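Local atomic coordinates of 2-hydroxyisobutyryl-CoA synthetase (Aquincola tertiaricarbonis, PDB entry 6HDX), a protein that belongs to the ANL superfamily of AMP-binding enzymes, pairing a large N-terminal domain with a smaller C-terminal domain. Residues G276-M281 and I338-G343; K214-Y219 and G243-F248; L347-E352 and R361-I366; Y21-L26 and A185-A190. One frame throughout, in Å; residues are numbered along the deposited sequence.

Contact 1: G276-M281 and I338-G343; sequences GSMAEM and IRLLSG. With 8LH ([[(2~{R},3~{S},4~{R},5~{R})-5-(6-aminopurin-9-yl)-3,4-bis(oxidanyl)oxolan-2-yl]methoxy-oxidanyl-phosphoryl] (2~{R})-2-methyl-3-oxidanyl-propanoate), chain B; HIU ((2R)-3-hydroxy-2-methylpropanoic acid), chain C.
Three side chains of 276-281 converge on one methyl of Leu340. CE of Met278 reaches Leu340 CD2 at 3.6 Å, the aliphatic CB of Glu280 meets that CD2 at 3.5 Å, and Met281 SD lies 3.8 Å from it. Each comes from its own direction: Met278 slants across the leucine, Glu280 crosses it at about a right angle, and Met281 slides past it running the opposite way. Met278 SD also rests 3.6 Å from Ser342 CA. Its chain runs straight through chi2 (178°) and bends at chi3 (-95°), which sets the sulfur on Ser342 and turns the methyl to Leu340. Methionine suits the place because its flexible thioether lets sulfur and methyl touch two residues. The contact is wholly apolar, without hydrogen bonds between the segments. Ser342 offers its CB here, while its OG is engaged by Pro325 O and Asp344 N.

Away from this apolar patch, the backbone of 276-281 runs along 8LH. Ala279 N makes a weak bond of 3.0 Å to 8LH O3, and glycine suits position 276 because a side chain there would run into the purine N4. Farther out, Tyr327 of strand 322-329 packs on Met278 and Met281, and Arg339 and Leu340 both face it across a G1 beta bulge. At the bulge Arg339 points away, to a salt bridge with Glu307, while Leu340 points toward 276-281. A loop after strand 271-274 lying along 8LH, backed by a strand leading to Asp344, which also binds 8LH, is consistent with the nucleotide pocket of the ANL fold.

Contact 2: K214-Y219 and G243-F248; sequences KPAAFY and GLKCLF
Two torsions bring Tyr219 and Phe248 together: Tyr219 holds its ring opposite the backbone N (chi1 172°), whereas Phe248 wedges its own between N and carbonyl carbon (chi1 70°), which carries it over to the neighbouring strand. There one face of the Phe248 ring receives Tyr219 CB, 4.0 Å from the ring centroid, a CH-pi contact. The two rings meet obliquely, planes 55° apart, with Tyr219 CD1 3.6 Å from Phe248 CE2. Ala217 and Cys246 line the same side of the sheet. On the reverse side, Phe218 CD1 lies 3.8 Å from Leu247 CD2, and Leu244 CD2 tucks in at 3.7 Å from Phe218 CB; both leucines also pack on Tyr268 of helix 258-268, while Tyr224 and Leu228 of helix 222-234 pack on Phe218.

The strands 217-219 and 246-248 run parallel, and Phe218 bonds strand 246-248 through both its N and its O, to the residues on either side of its partner Leu247: its N donates to Cys246 O, and its O accepts from Phe248 N at 2.8 Å. Where the strands begin, Ala216 O takes two donors, Lys245 N at 2.8 Å and Cys246 N at 3.2 Å. Beyond them a water donates to both Lys214 O and Gly243 O, and Lys245 NZ folds back onto that same Gly243 O, so polar links join the two segments at their solvent-facing end.

The two parallel strands are joined through helix 222-234, a beta-alpha-beta crossover. Chemically, the apolar packing and backbone bonding are consistent with fixing Tyr219, whose OH is hydrogen-bonded to Ser250 OG, a partner of 8LH.

Contact 3: L347-E352 and R361-I366; sequences LWTNDE and RLPQGI. With 8LH ([[(2~{R},3~{S},4~{R},5~{R})-5-(6-aminopurin-9-yl)-3,4-bis(oxidanyl)oxolan-2-yl]methoxy-oxidanyl-phosphoryl] (2~{R})-2-methyl-3-oxidanyl-propanoate), chain B.
Thr349 and Arg361 pair through two backbone hydrogen bonds. Thr349 N donates to Arg361 O at 2.9 Å, and Arg361 N returns a bond of 2.9 Å to Thr349 O, making a single antiparallel, hydrogen-bonded bridge. Weaker CA-H...O contacts flank it: Trp348 CA lies 3.1 Å from Arg361 O, and Leu362 CA 3.3 Å from Leu347 O.

The bridge closes the base of the loop between strands 340-347 and 361-362. Strand 361-362 in turn edges a small antiparallel sheet through Leu362 and Met297, and a type I turn from Leu362 to Gly365 leads on to strand 366-369, which pairs with 340-347.

Apolar contacts fill in around the backbone. Trp348 sets its ring between N and carbonyl carbon (chi1 75°), sending the indole away from 361-366, toward Tyr319, with NE1 bonded to Val317 O, while CB stays 3.6 Å from Leu362 CD2. Pro363 is the second residue of the turn, where the fixed phi of proline fits; its CD lies 3.7 Å from Thr349 OG1 and its CG touches Leu347 CD2.

Among polar side-chain bonds, Arg361, fully extended, donates from NH2 to the backbone O of Asp295. Just past the turn, Ile366 lays its CB 3.5 Å from C14 of the purine of 8LH.

Contact 4: Y21-L26 and A185-A190; sequences YDENYL and AERLRA
Arg187, near the end of helix 176-187, reaches over to 21-26 and gathers three of its backbone carbonyls, those of Asp22, Glu23 and Tyr25. Its NH1 forks to Asp22 O and Tyr25 O, both at 2.8 Å and each on a lone pair, while NH2 adds a longer bond to Tyr25 O. Glu23 O is not bonded to Arg187 but sits 3.3 Å above the centre of the guanidinium plane, and Glu23 OE2 completes a salt bridge to NE at 3.5 Å; that carboxylate oxygen also pairs with Arg145.

Leu188 turns its side chain inward to Ala152 and Trp156 of helix 141-157, leaving its O beside Leu26 CD1. The helix then closes in a Schellman motif: Arg189 takes positive phi (63°), Ala190 N bonds back to Ala185 O, and Arg189 N to Glu186 O.

Bends at chi2 (-88°) and chi3 fold the Arg189 chain back toward 21-26, bringing NH1 and NH2 end-on to Glu23 O, both 2.8 Å from it and in its carbonyl plane. The oxygen thus lies in the plane of one arginine and over the face of the other. Leu26 CD2 packs 4.0 Å from Arg189 CG, and Arg189 also packs on Arg141 of the second subunit.

Overall arrangement
Along the chain the contacts come in series: 4, 2, 1, 3. Contacts 1 and 3 lie nearest, centres about 17 Å apart, and touch where Gly276 O meets Ile366 CD1; both border 8LH and share strand 340-347. Contact 2, about 27 Å from contact 1 between centres, lies in the five-stranded parallel sheet beside the site and reaches the ligand region through Tyr219. Contact 4 stands off, centres about 19 Å from contact 2, at the periphery near the second subunit. Away from the ligand, it joins the N-terminal segment 21-26 to the end of helix 176-187, which precedes strand 191-193 of the same parallel sheet.

Contact 1: G276-M281 and I338-G343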
# COMPACT_ATOMS: atom_id res chain seq x y z
N GLY A 276 5.07 -18.32 -4.93
CA GLY A 276 5.11 -17.36 -6.01
C GLY A 276 5.41 -17.83 -7.41
O GLY A 276 6.51 -18.30 -7.71
N SER A 277 4.43 -17.62 -8.30
CA SER A 277 4.56 -17.89 -9.73
C SER A 277 4.77 -16.53 -10.40
O SER A 277 5.89 -16.04 -10.39
CB SER A 277 3.34 -18.64 -10.26
OG SER A 277 2.15 -17.91 -10.02
N MET A 278 3.68 -15.88 -10.88
CA MET A 278 3.73 -14.59 -11.57
C MET A 278 2.53 -13.75 -11.17
O MET A 278 1.54 -14.30 -10.71
CB MET A 278 3.70 -14.79 -13.10
CG MET A 278 4.71 -15.82 -13.61
SD MET A 278 4.57 -16.04 -15.39
CE MET A 278 3.65 -17.22 -15.45
N ALA A 279 2.64 -12.41 -11.32
CA ALA A 279 1.56 -11.45 -11.04
C ALA A 279 0.37 -11.72 -11.94
O ALA A 279 -0.78 -11.61 -11.49
CB ALA A 279 2.08 -10.03 -11.27
N GLU A 280 0.62 -12.09 -13.22
CA GLU A 280 -0.43 -12.42 -14.21
C GLU A 280 -1.20 -13.66 -13.73
O GLU A 280 -2.38 -13.83 -14.04
CB GLU A 280 0.18 -12.75 -15.59
CG GLU A 280 0.85 -11.59 -16.31
CD GLU A 280 2.27 -11.27 -15.87
OE1 GLU A 280 2.80 -11.93 -14.95
OE2 GLU A 280 2.85 -10.33 -16.45
N MET A 281 -0.50 -14.51 -12.98
CA MET A 281 -1.01 -15.75 -12.42
C MET A 281 -1.56 -15.64 -11.00
O MET A 281 -1.62 -16.66 -10.32
CB MET A 281 0.06 -16.87 -12.49
CG MET A 281 0.47 -17.27 -13.90
SD MET A 281 -0.85 -17.45 -15.14
CE MET A 281 -1.93 -18.69 -14.37
N ILE A 338 -4.22 -18.83 -19.96
CA ILE A 338 -4.25 -20.20 -20.43
C ILE A 338 -2.93 -20.50 -21.12
O ILE A 338 -2.66 -19.99 -22.21
CB ILE A 338 -5.51 -20.53 -21.30
CG1 ILE A 338 -6.79 -20.05 -20.60
CG2 ILE A 338 -5.57 -22.03 -21.59
CD1 ILE A 338 -8.00 -19.98 -21.48
N ARG A 339 -2.14 -21.36 -20.48
CA ARG A 339 -0.81 -21.76 -20.91
C ARG A 339 0.08 -20.52 -21.04
O ARG A 339 0.72 -20.32 -22.07
CB ARG A 339 -0.79 -22.62 -22.21
CG ARG A 339 -1.72 -23.82 -22.21
CD ARG A 339 -0.95 -25.13 -22.22
NE ARG A 339 -0.18 -25.30 -23.44
CZ ARG A 339 0.99 -25.93 -23.52
NH1 ARG A 339 1.53 -26.49 -22.44
NH2 ARG A 339 1.62 -26.01 -24.68
N LEU A 340 0.11 -19.68 -19.99
CA LEU A 340 1.04 -18.55 -19.97
C LEU A 340 2.47 -19.10 -19.70
O LEU A 340 2.71 -19.83 -18.73
CB LEU A 340 0.66 -17.47 -18.92
CG LEU A 340 1.68 -16.31 -18.72
CD1 LEU A 340 1.80 -15.44 -19.98
CD2 LEU A 340 1.29 -15.43 -17.55
N LEU A 341 3.39 -18.77 -20.62
CA LEU A 341 4.79 -19.13 -20.57
C LEU A 341 5.51 -18.22 -19.56
O LEU A 341 5.53 -17.00 -19.74
CB LEU A 341 5.42 -18.99 -21.97
CG LEU A 341 6.96 -19.14 -22.08
CD1 LEU A 341 7.42 -20.53 -21.67
CD2 LEU A 341 7.43 -18.81 -23.49
N SER A 342 6.06 -18.79 -18.49
CA SER A 342 6.75 -18.00 -17.47
C SER A 342 8.11 -17.50 -17.94
O SER A 342 8.50 -16.42 -17.54
CB SER A 342 6.92 -18.80 -16.18
OG SER A 342 7.88 -19.82 -16.35
N GLY A 343 8.82 -18.32 -18.71
CA GLY A 343 10.18 -18.04 -19.17
C GLY A 343 11.21 -18.30 -18.07
O GLY A 343 12.36 -17.87 -18.18
C1 8LH B . 10.34 -16.08 -8.41
C2 8LH B . 9.61 -16.43 -7.33
C3 8LH B . 10.07 -17.43 -6.53
C4 8LH B . 8.60 -14.80 -8.35
N1 8LH B . 11.19 -18.11 -6.81
N2 8LH B . 11.52 -16.69 -8.69
O1 8LH B . 5.45 -12.09 -6.05
C5 8LH B . 4.77 -12.99 -6.90
C6 8LH B . 4.31 -12.20 -8.14
C7 8LH B . 3.32 -11.08 -7.77
C8 8LH B . 5.52 -11.63 -8.92
O2 8LH B . 6.63 -11.48 -8.40
O3 8LH B . 5.24 -11.35 -10.23
P1 8LH B . 6.24 -10.55 -11.16
O4 8LH B . 6.54 -9.27 -10.31
O5 8LH B . 5.72 -10.30 -12.50
O6 8LH B . 7.56 -11.45 -11.28
C9 8LH B . 7.43 -12.81 -11.68
C10 8LH B . 8.82 -13.38 -11.83
O7 8LH B . 9.52 -13.20 -10.57
C11 8LH B . 8.72 -14.84 -12.03
O8 8LH B . 8.51 -15.15 -13.42
C12 8LH B . 10.11 -15.29 -11.52
O9 8LH B . 11.20 -14.97 -12.49
C13 8LH B . 10.26 -14.42 -10.29
N3 8LH B . 9.72 -15.07 -9.03
N4 8LH B . 8.54 -15.62 -7.30
C14 8LH B . 11.96 -17.74 -7.91
N5 8LH B . 9.38 -17.74 -5.43
O1 HIU C . 5.11 -14.40 -7.77
C1 HIU C . 5.24 -13.06 -7.93
O2 HIU C . 6.32 -12.52 -8.15
C2 HIU C . 3.95 -12.25 -7.64
C3 HIU C . 3.90 -10.84 -8.27
C4 HIU C . 3.89 -12.07 -6.15
O3 HIU C . 5.17 -11.73 -5.66

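Contact 2: K214-Y219 and G243-F248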
# COMPACT_ATOMS: atom_id res chain seq x y z
N LYS A 214 5.32 -8.20 17.85
CA LYS A 214 5.73 -9.63 17.85
C LYS A 214 4.85 -10.49 16.88
O LYS A 214 4.08 -11.33 17.34
CB LYS A 214 5.72 -10.24 19.29
CG LYS A 214 6.41 -9.41 20.36
CD LYS A 214 7.86 -9.78 20.55
CE LYS A 214 8.41 -9.19 21.83
NZ LYS A 214 9.69 -8.48 21.57
N PRO A 215 4.90 -10.28 15.54
CA PRO A 215 4.01 -11.05 14.65
C PRO A 215 4.36 -12.52 14.51
O PRO A 215 5.53 -12.90 14.65
CB PRO A 215 4.17 -10.33 13.30
CG PRO A 215 5.55 -9.82 13.34
CD PRO A 215 5.72 -9.33 14.76
N ALA A 216 3.35 -13.35 14.22
CA ALA A 216 3.59 -14.78 14.02
C ALA A 216 4.15 -15.04 12.63
O ALA A 216 4.87 -16.02 12.44
CB ALA A 216 2.30 -15.57 14.21
N ALA A 217 3.81 -14.17 11.65
CA ALA A 217 4.27 -14.35 10.27
C ALA A 217 4.64 -13.05 9.58
O ALA A 217 4.11 -11.98 9.91
CB ALA A 217 3.24 -15.13 9.46
N PHE A 218 5.59 -13.15 8.65
CA PHE A 218 6.12 -12.03 7.85
C PHE A 218 6.08 -12.38 6.38
O PHE A 218 6.54 -13.46 5.99
CB PHE A 218 7.58 -11.72 8.26
CG PHE A 218 8.28 -10.62 7.49
CD1 PHE A 218 8.91 -10.89 6.27
CD2 PHE A 218 8.33 -9.32 7.99
CE1 PHE A 218 9.54 -9.87 5.55
CE2 PHE A 218 8.98 -8.31 7.27
CZ PHE A 218 9.59 -8.60 6.07
N TYR A 219 5.62 -11.43 5.55
CA TYR A 219 5.65 -11.58 4.10
C TYR A 219 6.48 -10.46 3.44
O TYR A 219 6.31 -9.28 3.78
CB TYR A 219 4.21 -11.57 3.51
CG TYR A 219 4.23 -11.52 1.99
CD1 TYR A 219 4.43 -12.68 1.23
CD2 TYR A 219 4.17 -10.30 1.31
CE1 TYR A 219 4.54 -12.63 -0.15
CE2 TYR A 219 4.28 -10.24 -0.08
CZ TYR A 219 4.46 -11.40 -0.80
OH TYR A 219 4.58 -11.33 -2.16
N GLY A 243 9.22 -12.57 17.67
CA GLY A 243 8.23 -13.62 17.91
C GLY A 243 7.75 -14.38 16.69
O GLY A 243 6.72 -15.05 16.77
N LEU A 244 8.50 -14.30 15.57
CA LEU A 244 8.14 -14.92 14.29
C LEU A 244 8.20 -16.43 14.30
O LEU A 244 9.20 -17.02 14.74
CB LEU A 244 9.03 -14.38 13.14
CG LEU A 244 8.78 -12.94 12.69
CD1 LEU A 244 10.01 -12.37 11.98
CD2 LEU A 244 7.52 -12.82 11.80
N LYS A 245 7.13 -17.07 13.80
CA LYS A 245 7.11 -18.53 13.65
C LYS A 245 7.54 -18.82 12.21
O LYS A 245 8.11 -19.88 11.92
CB LYS A 245 5.70 -19.10 13.93
CG LYS A 245 5.11 -18.72 15.30
CD LYS A 245 5.78 -19.45 16.49
CE LYS A 245 5.50 -18.80 17.83
NZ LYS A 245 6.45 -17.70 18.14
N CYS A 246 7.23 -17.89 11.30
CA CYS A 246 7.62 -18.06 9.91
C CYS A 246 7.69 -16.77 9.15
O CYS A 246 7.11 -15.76 9.54
CB CYS A 246 6.72 -19.07 9.20
SG CYS A 246 5.20 -18.38 8.52
N LEU A 247 8.40 -16.84 8.02
CA LEU A 247 8.53 -15.79 7.02
C LEU A 247 8.23 -16.49 5.70
O LEU A 247 8.72 -17.59 5.48
CB LEU A 247 9.94 -15.16 7.00
CG LEU A 247 10.44 -14.50 8.29
CD1 LEU A 247 11.24 -15.50 9.15
CD2 LEU A 247 11.33 -13.28 7.98
N PHE A 248 7.35 -15.91 4.87
CA PHE A 248 7.01 -16.50 3.58
C PHE A 248 7.26 -15.48 2.51
O PHE A 248 6.90 -14.32 2.68
CB PHE A 248 5.60 -17.12 3.57
CG PHE A 248 4.40 -16.21 3.64
CD1 PHE A 248 4.04 -15.59 4.84
CD2 PHE A 248 3.55 -16.07 2.54
CE1 PHE A 248 2.90 -14.78 4.91
CE2 PHE A 248 2.39 -15.28 2.63
CZ PHE A 248 2.08 -14.64 3.81
O HOH W 1 4.23 -14.38 17.67

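Contact 3: L347-E352 and R361-I366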
# COMPACT_ATOMS: atom_id res chain seq x y z
N LEU A 347 12.96 -27.44 -11.81
CA LEU A 347 12.98 -28.90 -11.82
C LEU A 347 11.74 -29.32 -11.03
O LEU A 347 11.49 -28.77 -9.93
CB LEU A 347 14.25 -29.45 -11.13
CG LEU A 347 14.52 -30.94 -11.37
CD1 LEU A 347 15.99 -31.21 -11.49
CD2 LEU A 347 13.96 -31.80 -10.26
N TRP A 348 11.00 -30.30 -11.55
CA TRP A 348 9.84 -30.83 -10.87
C TRP A 348 9.97 -32.34 -10.66
O TRP A 348 10.61 -33.02 -11.46
CB TRP A 348 8.49 -30.41 -11.52
CG TRP A 348 8.05 -31.07 -12.81
CD1 TRP A 348 8.82 -31.74 -13.71
CD2 TRP A 348 6.73 -31.03 -13.36
NE1 TRP A 348 8.06 -32.15 -14.78
CE2 TRP A 348 6.76 -31.74 -14.59
CE3 TRP A 348 5.51 -30.45 -12.95
CZ2 TRP A 348 5.63 -31.88 -15.40
CZ3 TRP A 348 4.39 -30.61 -13.75
CH2 TRP A 348 4.46 -31.30 -14.97
N THR A 349 9.43 -32.83 -9.55
CA THR A 349 9.41 -34.25 -9.17
C THR A 349 7.98 -34.58 -8.71
O THR A 349 7.19 -33.65 -8.48
CB THR A 349 10.44 -34.56 -8.07
OG1 THR A 349 10.18 -33.75 -6.92
CG2 THR A 349 11.90 -34.39 -8.55
N ASN A 350 7.65 -35.86 -8.61
CA ASN A 350 6.33 -36.29 -8.15
C ASN A 350 6.44 -37.40 -7.09
O ASN A 350 5.66 -38.36 -7.09
CB ASN A 350 5.42 -36.68 -9.33
CG ASN A 350 3.94 -36.74 -9.00
OD1 ASN A 350 3.41 -35.94 -8.21
ND2 ASN A 350 3.25 -37.71 -9.58
N ASP A 351 7.38 -37.24 -6.15
CA ASP A 351 7.59 -38.20 -5.06
C ASP A 351 6.63 -37.88 -3.91
O ASP A 351 6.01 -36.82 -3.93
CB ASP A 351 9.06 -38.19 -4.62
CG ASP A 351 10.01 -38.65 -5.72
OD1 ASP A 351 9.58 -39.46 -6.57
OD2 ASP A 351 11.17 -38.18 -5.74
N GLU A 352 6.50 -38.78 -2.91
CA GLU A 352 5.60 -38.55 -1.76
C GLU A 352 6.04 -37.27 -0.99
O GLU A 352 7.24 -37.03 -0.84
CB GLU A 352 5.58 -39.78 -0.85
CG GLU A 352 4.34 -39.90 0.02
CD GLU A 352 4.28 -41.16 0.87
OE1 GLU A 352 5.25 -41.43 1.61
OE2 GLU A 352 3.25 -41.88 0.80
N ARG A 361 6.05 -31.34 -7.08
CA ARG A 361 6.90 -30.47 -6.30
C ARG A 361 8.02 -29.86 -7.16
O ARG A 361 8.49 -30.47 -8.11
CB ARG A 361 7.52 -31.33 -5.17
CG ARG A 361 8.19 -30.56 -4.03
CD ARG A 361 8.51 -31.50 -2.88
NE ARG A 361 8.91 -30.79 -1.66
CZ ARG A 361 9.32 -31.37 -0.54
NH1 ARG A 361 9.38 -32.70 -0.46
NH2 ARG A 361 9.68 -30.64 0.51
N LEU A 362 8.46 -28.67 -6.78
CA LEU A 362 9.61 -27.95 -7.29
C LEU A 362 10.57 -28.00 -6.06
O LEU A 362 10.51 -27.09 -5.21
CB LEU A 362 9.23 -26.51 -7.68
CG LEU A 362 8.03 -26.33 -8.66
CD1 LEU A 362 7.81 -24.84 -9.02
CD2 LEU A 362 8.21 -27.17 -9.94
N PRO A 363 11.34 -29.11 -5.87
CA PRO A 363 12.16 -29.26 -4.64
C PRO A 363 13.23 -28.20 -4.36
O PRO A 363 13.70 -28.10 -3.21
CB PRO A 363 12.80 -30.65 -4.82
CG PRO A 363 12.82 -30.87 -6.30
CD PRO A 363 11.50 -30.30 -6.74
N GLN A 364 13.64 -27.46 -5.41
CA GLN A 364 14.68 -26.43 -5.35
C GLN A 364 14.13 -25.06 -5.75
O GLN A 364 14.89 -24.13 -6.04
CB GLN A 364 15.86 -26.86 -6.22
CG GLN A 364 16.69 -28.00 -5.63
CD GLN A 364 17.38 -28.78 -6.70
OE1 GLN A 364 18.24 -28.26 -7.43
NE2 GLN A 364 17.02 -30.04 -6.83
N GLY A 365 12.80 -24.93 -5.69
CA GLY A 365 12.09 -23.73 -6.09
C GLY A 365 12.32 -23.43 -7.56
O GLY A 365 12.44 -24.35 -8.38
N ILE A 366 12.45 -22.15 -7.90
CA ILE A 366 12.65 -21.67 -9.25
C ILE A 366 14.00 -21.00 -9.29
O ILE A 366 14.29 -20.16 -8.43
CB ILE A 366 11.45 -20.76 -9.70
CG1 ILE A 366 10.17 -21.61 -9.85
CG2 ILE A 366 11.77 -19.94 -10.98
CD1 ILE A 366 8.91 -20.87 -9.75
C1 8LH B . 10.34 -16.08 -8.41
C2 8LH B . 9.61 -16.43 -7.33
C3 8LH B . 10.07 -17.43 -6.53
C4 8LH B . 8.60 -14.80 -8.35
N1 8LH B . 11.19 -18.11 -6.81
N2 8LH B . 11.52 -16.69 -8.69
O1 8LH B . 5.45 -12.09 -6.05
C5 8LH B . 4.77 -12.99 -6.90
C6 8LH B . 4.31 -12.20 -8.14
C7 8LH B . 3.32 -11.08 -7.77
C8 8LH B . 5.52 -11.63 -8.92
O2 8LH B . 6.63 -11.48 -8.40
O3 8LH B . 5.24 -11.35 -10.23
P1 8LH B . 6.24 -10.55 -11.16
O4 8LH B . 6.54 -9.27 -10.31
O5 8LH B . 5.72 -10.30 -12.50
O6 8LH B . 7.56 -11.45 -11.28
C9 8LH B . 7.43 -12.81 -11.68
C10 8LH B . 8.82 -13.38 -11.83
O7 8LH B . 9.52 -13.20 -10.57
C11 8LH B . 8.72 -14.84 -12.03
O8 8LH B . 8.51 -15.15 -13.42
C12 8LH B . 10.11 -15.29 -11.52
O9 8LH B . 11.20 -14.97 -12.49
C13 8LH B . 10.26 -14.42 -10.29
N3 8LH B . 9.72 -15.07 -9.03
N4 8LH B . 8.54 -15.62 -7.30
C14 8LH B . 11.96 -17.74 -7.91
N5 8LH B . 9.38 -17.74 -5.43

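Contact 4: Y21-L26 and A185-A190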
# COMPACT_ATOMS: atom_id res chain seq x y z
N TYR A 21 -16.75 -19.26 -3.35
CA TYR A 21 -16.44 -19.77 -2.02
C TYR A 21 -17.28 -19.26 -0.86
O TYR A 21 -17.59 -18.08 -0.81
CB TYR A 21 -14.97 -19.52 -1.68
CG TYR A 21 -13.99 -20.34 -2.48
CD1 TYR A 21 -13.84 -21.71 -2.25
CD2 TYR A 21 -13.10 -19.73 -3.37
CE1 TYR A 21 -12.93 -22.47 -2.98
CE2 TYR A 21 -12.18 -20.48 -4.10
CZ TYR A 21 -12.09 -21.85 -3.89
OH TYR A 21 -11.15 -22.60 -4.54
N ASP A 22 -17.57 -20.15 0.11
CA ASP A 22 -18.22 -19.80 1.37
C ASP A 22 -17.15 -18.96 2.13
O ASP A 22 -16.05 -19.46 2.43
CB ASP A 22 -18.59 -21.08 2.16
CG ASP A 22 -19.20 -20.87 3.54
OD1 ASP A 22 -19.19 -19.73 4.03
OD2 ASP A 22 -19.63 -21.88 4.16
N GLU A 23 -17.47 -17.68 2.37
CA GLU A 23 -16.62 -16.70 3.05
C GLU A 23 -16.54 -16.93 4.56
O GLU A 23 -15.64 -16.39 5.21
CB GLU A 23 -17.10 -15.25 2.75
CG GLU A 23 -16.91 -14.77 1.32
CD GLU A 23 -15.48 -14.66 0.83
OE1 GLU A 23 -15.25 -14.79 -0.39
OE2 GLU A 23 -14.57 -14.45 1.68
N ASN A 24 -17.47 -17.74 5.11
CA ASN A 24 -17.54 -18.05 6.54
C ASN A 24 -16.87 -19.36 6.96
O ASN A 24 -16.79 -19.65 8.16
CB ASN A 24 -18.99 -18.01 7.02
CG ASN A 24 -19.55 -16.62 6.94
OD1 ASN A 24 -18.92 -15.64 7.37
ND2 ASN A 24 -20.68 -16.50 6.28
N TYR A 25 -16.38 -20.14 5.99
CA TYR A 25 -15.72 -21.40 6.30
C TYR A 25 -14.30 -21.22 6.88
O TYR A 25 -13.47 -20.50 6.30
CB TYR A 25 -15.70 -22.32 5.08
CG TYR A 25 -14.76 -23.50 5.24
CD1 TYR A 25 -15.11 -24.60 6.01
CD2 TYR A 25 -13.48 -23.48 4.68
CE1 TYR A 25 -14.25 -25.68 6.18
CE2 TYR A 25 -12.59 -24.53 4.87
CZ TYR A 25 -12.98 -25.64 5.61
OH TYR A 25 -12.14 -26.70 5.77
N LEU A 26 -14.03 -21.91 7.99
CA LEU A 26 -12.72 -22.04 8.63
C LEU A 26 -12.52 -23.54 8.87
O LEU A 26 -13.44 -24.20 9.38
CB LEU A 26 -12.59 -21.28 9.97
CG LEU A 26 -12.16 -19.79 9.97
CD1 LEU A 26 -11.08 -19.46 8.91
CD2 LEU A 26 -13.35 -18.90 9.84
N ALA A 185 -4.38 -13.08 4.18
CA ALA A 185 -4.39 -12.80 5.62
C ALA A 185 -5.78 -12.41 6.10
O ALA A 185 -6.22 -12.88 7.15
CB ALA A 185 -3.39 -11.69 5.96
N GLU A 186 -6.49 -11.56 5.31
CA GLU A 186 -7.86 -11.11 5.57
C GLU A 186 -8.84 -12.29 5.62
O GLU A 186 -9.59 -12.42 6.59
CB GLU A 186 -8.31 -10.12 4.49
CG GLU A 186 -7.69 -8.72 4.61
CD GLU A 186 -7.98 -7.75 3.46
OE1 GLU A 186 -8.49 -8.19 2.41
OE2 GLU A 186 -7.66 -6.56 3.61
N ARG A 187 -8.81 -13.16 4.57
CA ARG A 187 -9.69 -14.34 4.46
C ARG A 187 -9.40 -15.42 5.54
O ARG A 187 -10.33 -16.05 6.06
CB ARG A 187 -9.65 -14.92 3.03
CG ARG A 187 -10.57 -16.13 2.77
CD ARG A 187 -12.03 -15.90 3.16
NE ARG A 187 -12.83 -17.14 3.10
CZ ARG A 187 -12.97 -18.02 4.09
NH1 ARG A 187 -13.70 -19.11 3.92
NH2 ARG A 187 -12.37 -17.81 5.26
N LEU A 188 -8.12 -15.58 5.92
CA LEU A 188 -7.69 -16.52 6.96
C LEU A 188 -8.15 -16.07 8.37
O LEU A 188 -8.00 -16.81 9.35
CB LEU A 188 -6.14 -16.62 6.90
CG LEU A 188 -5.43 -17.61 7.86
CD1 LEU A 188 -6.01 -19.02 7.74
CD2 LEU A 188 -3.92 -17.59 7.59
N ARG A 189 -8.71 -14.84 8.47
CA ARG A 189 -9.13 -14.19 9.72
C ARG A 189 -7.91 -13.96 10.63
O ARG A 189 -7.99 -14.04 11.85
CB ARG A 189 -10.31 -14.89 10.44
CG ARG A 189 -11.43 -15.40 9.53
CD ARG A 189 -12.49 -14.37 9.26
NE ARG A 189 -12.67 -14.12 7.83
CZ ARG A 189 -13.61 -14.69 7.08
NH1 ARG A 189 -13.72 -14.37 5.80
NH2 ARG A 189 -14.45 -15.56 7.61
N ALA A 190 -6.76 -13.69 10.00
CA ALA A 190 -5.53 -13.36 10.72
C ALA A 190 -5.65 -11.86 11.05
O ALA A 190 -6.56 -11.20 10.55
CB ALA A 190 -4.31 -13.61 9.83